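Local coordinates for protein Non-reducing end alpha-L-arabinofuranosidase BoGH43B (Bacteroides ovatus, PDB 5JOZ) that removes terminal non-reducing alpha-L-arabinofuranosyl residues from xyloglucan side chains, converting S units to X units during xyloglucan breakdown, at residues I19-F33 / G73-F87. Residues are numbered along the deposited sequence; the frame is centred on the assembly and turned at random.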
loop_
_atom_site.group_PDB
_atom_site.type_symbol
_atom_site.label_atom_id
_atom_site.label_comp_id
_atom_site.label_asym_id
_atom_site.label_seq_id
_atom_site.Cartn_x
_atom_site.Cartn_y
_atom_site.Cartn_z
ATOM N N ILE A 19 -5.206 -12.136 -3.904
ATOM C CA ILE A 19 -5.116 -13.258 -2.952
ATOM C C ILE A 19 -4.924 -14.602 -3.646
ATOM O O ILE A 19 -5.364 -14.781 -4.767
ATOM C CB ILE A 19 -6.394 -13.343 -2.077
ATOM C CG1 ILE A 19 -6.175 -14.252 -0.866
ATOM C CG2 ILE A 19 -7.612 -13.815 -2.877
ATOM C CD1 ILE A 19 -7.114 -13.937 0.276
ATOM N N CYS A 20 -4.277 -15.545 -2.963
ATOM C CA CYS A 20 -4.312 -16.948 -3.368
ATOM C C CYS A 20 -4.234 -17.846 -2.155
ATOM O O CYS A 20 -3.619 -17.494 -1.146
ATOM C CB CYS A 20 -3.197 -17.293 -4.368
ATOM S SG CYS A 20 -1.550 -17.453 -3.653
ATOM N N ARG A 21 -4.873 -19.005 -2.269
ATOM C CA ARG A 21 -4.866 -20.027 -1.239
ATOM C C ARG A 21 -4.008 -21.184 -1.719
ATOM O O ARG A 21 -4.191 -21.689 -2.825
ATOM C CB ARG A 21 -6.280 -20.521 -0.961
ATOM C CG ARG A 21 -6.373 -21.465 0.224
ATOM C CD ARG A 21 -7.789 -21.983 0.406
ATOM N NE ARG A 21 -8.216 -22.795 -0.726
ATOM C CZ ARG A 21 -7.805 -24.035 -0.977
ATOM N NH1 ARG A 21 -8.266 -24.671 -2.051
ATOM N NH2 ARG A 21 -6.928 -24.651 -0.182
ATOM N N VAL A 22 -3.071 -21.585 -0.867
ATOM C CA VAL A 22 -2.202 -22.726 -1.101
ATOM C C VAL A 22 -2.387 -23.656 0.104
ATOM O O VAL A 22 -1.773 -23.440 1.147
ATOM C CB VAL A 22 -0.736 -22.264 -1.218
ATOM C CG1 VAL A 22 0.184 -23.459 -1.462
ATOM C CG2 VAL A 22 -0.590 -21.207 -2.313
ATOM N N GLY A 23 -3.259 -24.659 -0.024
ATOM C CA GLY A 23 -3.556 -25.561 1.090
ATOM C C GLY A 23 -4.252 -24.792 2.203
ATOM O O GLY A 23 -5.234 -24.112 1.942
ATOM N N ASP A 24 -3.734 -24.879 3.431
ATOM C CA ASP A 24 -4.273 -24.116 4.575
ATOM C C ASP A 24 -3.786 -22.654 4.654
ATOM O O ASP A 24 -4.256 -21.893 5.510
ATOM C CB ASP A 24 -3.961 -24.827 5.906
ATOM C CG ASP A 24 -4.641 -26.190 6.022
ATOM O OD1 ASP A 24 -5.854 -26.291 5.739
ATOM O OD2 ASP A 24 -3.960 -27.167 6.410
ATOM N N ASP A 25 -2.873 -22.253 3.771
ATOM C CA ASP A 25 -2.274 -20.920 3.829
ATOM C C ASP A 25 -2.830 -19.965 2.776
ATOM O O ASP A 25 -3.074 -20.365 1.633
ATOM C CB ASP A 25 -0.766 -21.060 3.705
ATOM C CG ASP A 25 -0.186 -21.831 4.865
ATOM O OD1 ASP A 25 -0.243 -21.301 6.001
ATOM O OD2 ASP A 25 0.278 -22.970 4.656
ATOM N N PHE A 26 -3.055 -18.716 3.195
ATOM C CA PHE A 26 -3.501 -17.633 2.318
ATOM C C PHE A 26 -2.419 -16.583 2.227
ATOM O O PHE A 26 -1.808 -16.247 3.220
ATOM C CB PHE A 26 -4.780 -16.981 2.836
ATOM C CG PHE A 26 -5.950 -17.911 2.881
ATOM C CD1 PHE A 26 -6.157 -18.727 3.982
ATOM C CD2 PHE A 26 -6.845 -17.982 1.820
ATOM C CE1 PHE A 26 -7.232 -19.597 4.032
ATOM C CE2 PHE A 26 -7.923 -18.845 1.864
ATOM C CZ PHE A 26 -8.115 -19.656 2.975
ATOM N N TYR A 27 -2.217 -16.056 1.025
ATOM C CA TYR A 27 -1.221 -15.029 0.765
ATOM C C TYR A 27 -1.867 -13.897 -0.011
ATOM O O TYR A 27 -2.758 -14.114 -0.835
ATOM C CB TYR A 27 -0.057 -15.630 -0.012
ATOM C CG TYR A 27 0.608 -16.736 0.757
ATOM C CD1 TYR A 27 1.465 -16.447 1.814
ATOM C CD2 TYR A 27 0.373 -18.069 0.454
ATOM C CE1 TYR A 27 2.067 -17.457 2.548
ATOM C CE2 TYR A 27 0.982 -19.087 1.174
ATOM C CZ TYR A 27 1.820 -18.773 2.224
ATOM O OH TYR A 27 2.425 -19.761 2.956
ATOM N N LEU A 28 -1.410 -12.684 0.254
ATOM C CA LEU A 28 -2.021 -11.496 -0.305
ATOM C C LEU A 28 -1.003 -10.397 -0.537
ATOM O O LEU A 28 -0.113 -10.192 0.278
ATOM C CB LEU A 28 -3.122 -11.014 0.636
ATOM C CG LEU A 28 -4.052 -9.884 0.216
ATOM C CD1 LEU A 28 -5.389 -10.049 0.941
ATOM C CD2 LEU A 28 -3.463 -8.517 0.520
ATOM N N VAL A 29 -1.170 -9.685 -1.649
ATOM C CA VAL A 29 -0.324 -8.561 -2.007
ATOM C C VAL A 29 -1.146 -7.332 -2.257
ATOM O O VAL A 29 -2.277 -7.426 -2.688
ATOM C CB VAL A 29 0.517 -8.808 -3.284
ATOM C CG1 VAL A 29 1.709 -9.699 -2.966
ATOM C CG2 VAL A 29 -0.329 -9.387 -4.424
ATOM N N THR A 30 -0.521 -6.177 -2.045
ATOM C CA THR A 30 -1.129 -4.888 -2.296
ATOM C C THR A 30 -0.133 -3.999 -3.022
ATOM O O THR A 30 1.069 -4.202 -2.900
ATOM C CB THR A 30 -1.547 -4.219 -0.955
ATOM O OG1 THR A 30 -0.440 -4.182 -0.048
ATOM C CG2 THR A 30 -2.669 -5.006 -0.315
ATOM N N SER A 31 -0.650 -3.002 -3.745
ATOM C CA SER A 31 0.168 -2.066 -4.510
ATOM C C SER A 31 0.899 -1.011 -3.643
ATOM O O SER A 31 0.405 -0.568 -2.600
ATOM C CB SER A 31 -0.675 -1.394 -5.603
ATOM O OG SER A 31 -1.841 -0.780 -5.084
ATOM N N THR A 32 2.073 -0.610 -4.109
ATOM C CA THR A 32 2.996 0.243 -3.352
ATOM C C THR A 32 3.453 1.537 -4.036
ATOM O O THR A 32 3.941 2.438 -3.361
ATOM C CB THR A 32 4.245 -0.565 -2.957
ATOM O OG1 THR A 32 4.635 -1.427 -4.041
ATOM C CG2 THR A 32 3.948 -1.424 -1.788
ATOM N N PHE A 33 3.317 1.642 -5.356
ATOM C CA PHE A 33 3.645 2.876 -6.074
ATOM C C PHE A 33 5.137 3.236 -5.883
ATOM O O PHE A 33 5.999 2.389 -6.159
ATOM C CB PHE A 33 2.615 3.957 -5.710
ATOM C CG PHE A 33 1.220 3.551 -6.079
ATOM C CD1 PHE A 33 0.766 3.707 -7.380
ATOM C CD2 PHE A 33 0.406 2.901 -5.174
ATOM C CE1 PHE A 33 -0.499 3.269 -7.756
ATOM C CE2 PHE A 33 -0.856 2.463 -5.543
ATOM C CZ PHE A 33 -1.310 2.647 -6.835
ATOM N N GLY A 73 3.408 7.176 -9.808
ATOM C CA GLY A 73 4.460 6.345 -10.404
ATOM C C GLY A 73 4.725 5.097 -9.575
ATOM O O GLY A 73 4.206 4.947 -8.455
ATOM N N GLY A 74 5.527 4.202 -10.143
ATOM C CA GLY A 74 5.943 2.961 -9.500
ATOM C C GLY A 74 4.980 1.793 -9.652
ATOM O O GLY A 74 4.372 1.612 -10.703
ATOM N N GLN A 75 4.845 0.993 -8.594
ATOM C CA GLN A 75 4.081 -0.256 -8.653
ATOM C C GLN A 75 2.566 -0.076 -8.518
ATOM O O GLN A 75 2.087 0.437 -7.504
ATOM C CB GLN A 75 4.593 -1.223 -7.586
ATOM C CG GLN A 75 6.038 -1.636 -7.769
ATOM C CD GLN A 75 6.313 -2.297 -9.124
ATOM O OE1 GLN A 75 5.408 -2.820 -9.756
ATOM N NE2 GLN A 75 7.571 -2.278 -9.561
ATOM N N TYR A 76 1.839 -0.501 -9.554
ATOM C CA TYR A 76 0.373 -0.440 -9.639
ATOM C C TYR A 76 -0.164 -1.823 -9.250
ATOM O O TYR A 76 0.577 -2.625 -8.686
ATOM C CB TYR A 76 -0.069 -0.026 -11.054
ATOM C CG TYR A 76 -0.159 1.449 -11.282
ATOM C CD1 TYR A 76 0.942 2.267 -11.037
ATOM C CD2 TYR A 76 -1.332 2.038 -11.769
ATOM C CE1 TYR A 76 0.887 3.640 -11.252
ATOM C CE2 TYR A 76 -1.400 3.417 -11.997
ATOM C CZ TYR A 76 -0.281 4.214 -11.732
ATOM O OH TYR A 76 -0.294 5.574 -11.929
ATOM N N ALA A 77 -1.444 -2.092 -9.493
ATOM C CA ALA A 77 -2.085 -3.339 -9.036
ATOM C C ALA A 77 -1.322 -4.604 -9.409
ATOM O O ALA A 77 -1.082 -4.843 -10.588
ATOM C CB ALA A 77 -3.498 -3.434 -9.576
ATOM N N PRO A 78 -0.918 -5.404 -8.405
ATOM C CA PRO A 78 -0.319 -6.699 -8.636
ATOM C C PRO A 78 -1.362 -7.806 -8.610
ATOM O O PRO A 78 -2.407 -7.658 -7.962
ATOM C CB PRO A 78 0.583 -6.857 -7.433
ATOM C CG PRO A 78 -0.239 -6.258 -6.330
ATOM C CD PRO A 78 -1.027 -5.142 -6.960
ATOM N N THR A 79 -1.073 -8.911 -9.284
ATOM C CA THR A 79 -1.860 -10.129 -9.122
ATOM C C THR A 79 -0.913 -11.233 -8.608
ATOM O O THR A 79 0.215 -11.336 -9.086
ATOM C CB THR A 79 -2.579 -10.492 -10.440
ATOM O OG1 THR A 79 -3.499 -9.445 -10.771
ATOM C CG2 THR A 79 -3.330 -11.801 -10.329
ATOM N N LEU A 80 -1.376 -12.017 -7.627
ATOM C CA LEU A 80 -0.597 -13.090 -6.974
ATOM C C LEU A 80 -1.248 -14.445 -7.249
ATOM O O LEU A 80 -2.427 -14.637 -6.963
ATOM C CB LEU A 80 -0.546 -12.861 -5.457
ATOM C CG LEU A 80 -0.127 -13.982 -4.493
ATOM C CD1 LEU A 80 1.304 -14.428 -4.711
ATOM C CD2 LEU A 80 -0.266 -13.514 -3.054
ATOM N N ARG A 81 -0.484 -15.385 -7.795
ATOM C CA ARG A 81 -0.993 -16.736 -8.031
ATOM C C ARG A 81 0.051 -17.784 -7.676
ATOM O O ARG A 81 1.216 -17.460 -7.447
ATOM C CB ARG A 81 -1.433 -16.893 -9.489
ATOM C CG ARG A 81 -2.504 -15.916 -9.956
ATOM C CD ARG A 81 -3.855 -16.207 -9.327
ATOM N NE ARG A 81 -4.906 -15.265 -9.763
ATOM C CZ ARG A 81 -5.528 -14.350 -9.004
ATOM N NH1 ARG A 81 -5.237 -14.181 -7.720
ATOM N NH2 ARG A 81 -6.475 -13.589 -9.542
ATOM N N TYR A 82 -0.394 -19.035 -7.621
ATOM C CA TYR A 82 0.445 -20.177 -7.252
ATOM C C TYR A 82 0.166 -21.370 -8.173
ATOM O O TYR A 82 -0.997 -21.723 -8.380
ATOM C CB TYR A 82 0.159 -20.577 -5.805
ATOM C CG TYR A 82 0.902 -21.804 -5.335
ATOM C CD1 TYR A 82 2.199 -21.703 -4.832
ATOM C CD2 TYR A 82 0.310 -23.071 -5.390
ATOM C CE1 TYR A 82 2.883 -22.825 -4.389
ATOM C CE2 TYR A 82 0.990 -24.202 -4.952
ATOM C CZ TYR A 82 2.274 -24.072 -4.447
ATOM O OH TYR A 82 2.959 -25.182 -4.006
ATOM N N HIS A 83 1.233 -21.984 -8.697
ATOM C CA HIS A 83 1.137 -23.178 -9.537
ATOM C C HIS A 83 2.378 -24.068 -9.434
ATOM O O HIS A 83 3.501 -23.608 -9.671
ATOM C CB HIS A 83 0.902 -22.786 -10.997
ATOM C CG HIS A 83 0.681 -23.954 -11.913
ATOM N ND1 HIS A 83 -0.385 -24.819 -11.776
ATOM C CD2 HIS A 83 1.387 -24.394 -12.984
ATOM C CE1 HIS A 83 -0.323 -25.743 -12.718
ATOM N NE2 HIS A 83 0.744 -25.510 -13.462
ATOM N N ASP A 84 2.155 -25.338 -9.083
ATOM C CA ASP A 84 3.202 -26.368 -9.026
ATOM C C ASP A 84 4.469 -25.916 -8.295
ATOM O O ASP A 84 5.543 -25.766 -8.896
ATOM C CB ASP A 84 3.528 -26.875 -10.445
ATOM C CG ASP A 84 2.582 -27.970 -10.905
ATOM O OD1 ASP A 84 1.359 -27.866 -10.656
ATOM O OD2 ASP A 84 3.077 -28.939 -11.523
ATOM N N GLY A 85 4.309 -25.664 -7.000
ATOM C CA GLY A 85 5.432 -25.319 -6.125
ATOM C C GLY A 85 6.045 -23.943 -6.309
ATOM O O GLY A 85 7.063 -23.653 -5.683
ATOM N N THR A 86 5.425 -23.093 -7.136
ATOM C CA THR A 86 5.973 -21.787 -7.495
ATOM C C THR A 86 4.894 -20.674 -7.386
ATOM O O THR A 86 3.803 -20.806 -7.948
ATOM C CB THR A 86 6.554 -21.828 -8.930
ATOM O OG1 THR A 86 7.625 -22.779 -8.987
ATOM C CG2 THR A 86 7.079 -20.456 -9.376
ATOM N N PHE A 87 5.222 -19.588 -6.675
ATOM C CA PHE A 87 4.363 -18.404 -6.571
ATOM C C PHE A 87 4.726 -17.440 -7.671
ATOM O O PHE A 87 5.890 -17.329 -8.009
ATOM C CB PHE A 87 4.568 -17.693 -5.235
ATOM C CG PHE A 87 4.128 -18.493 -4.065
ATOM C CD1 PHE A 87 4.961 -19.458 -3.511
ATOM C CD2 PHE A 87 2.877 -18.282 -3.499
ATOM C CE1 PHE A 87 4.547 -20.211 -2.425
ATOM C CE2 PHE A 87 2.462 -19.030 -2.410
ATOM C CZ PHE A 87 3.289 -19.996 -1.877
#
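With CG1 turned anti to the backbone N (chi1 180°), Val22 lays both its methyls over one face of the Tyr82 ring, whose CG is likewise anti to its own N (chi1 176°). CG1 makes a CH-pi contact 3.7 Å from the ring centroid, while CG2 sits 3.4 Å from Tyr82 CG. The contact joins two neighbouring blades of the five-bladed beta-propeller of the family 43 catalytic domain, through the innermost strands 18-22 and 74-83 and the hairpin partners of each. The Phe87 ring forms a T-shaped stack, its edge turned to the face of Tyr27, planes at 85°. Further along the seam, Leu80 packs against both strands of the 19-29 hairpin: CG meets Cys20 SG at 3.8 Å, CD2 reaches Tyr27 CB at 3.7 Å, and CB packs on Val29 CG2, which also touches Pro78. Arg81 forms salt bridges to Asp240 and Glu130. Next to Pro78, Ser31 bonds through OG to Asp16, the probable proton acceptor, and Ala77 touches Asp126, so this end borders the presumed active site. Beyond it, Phe33 and Gln75 form a single antiparallel bridge: Phe33 N uses a lone pair of Gln75 O at 2.8 Å, and Gln75 N approaches Phe33 O from above the carbonyl plane. Gln75 O also lies over the centre of the Phe33 ring, whose edge is turned to the face of Tyr76, Phe33 CE1 lying 3.7 Å from Tyr76 CD1.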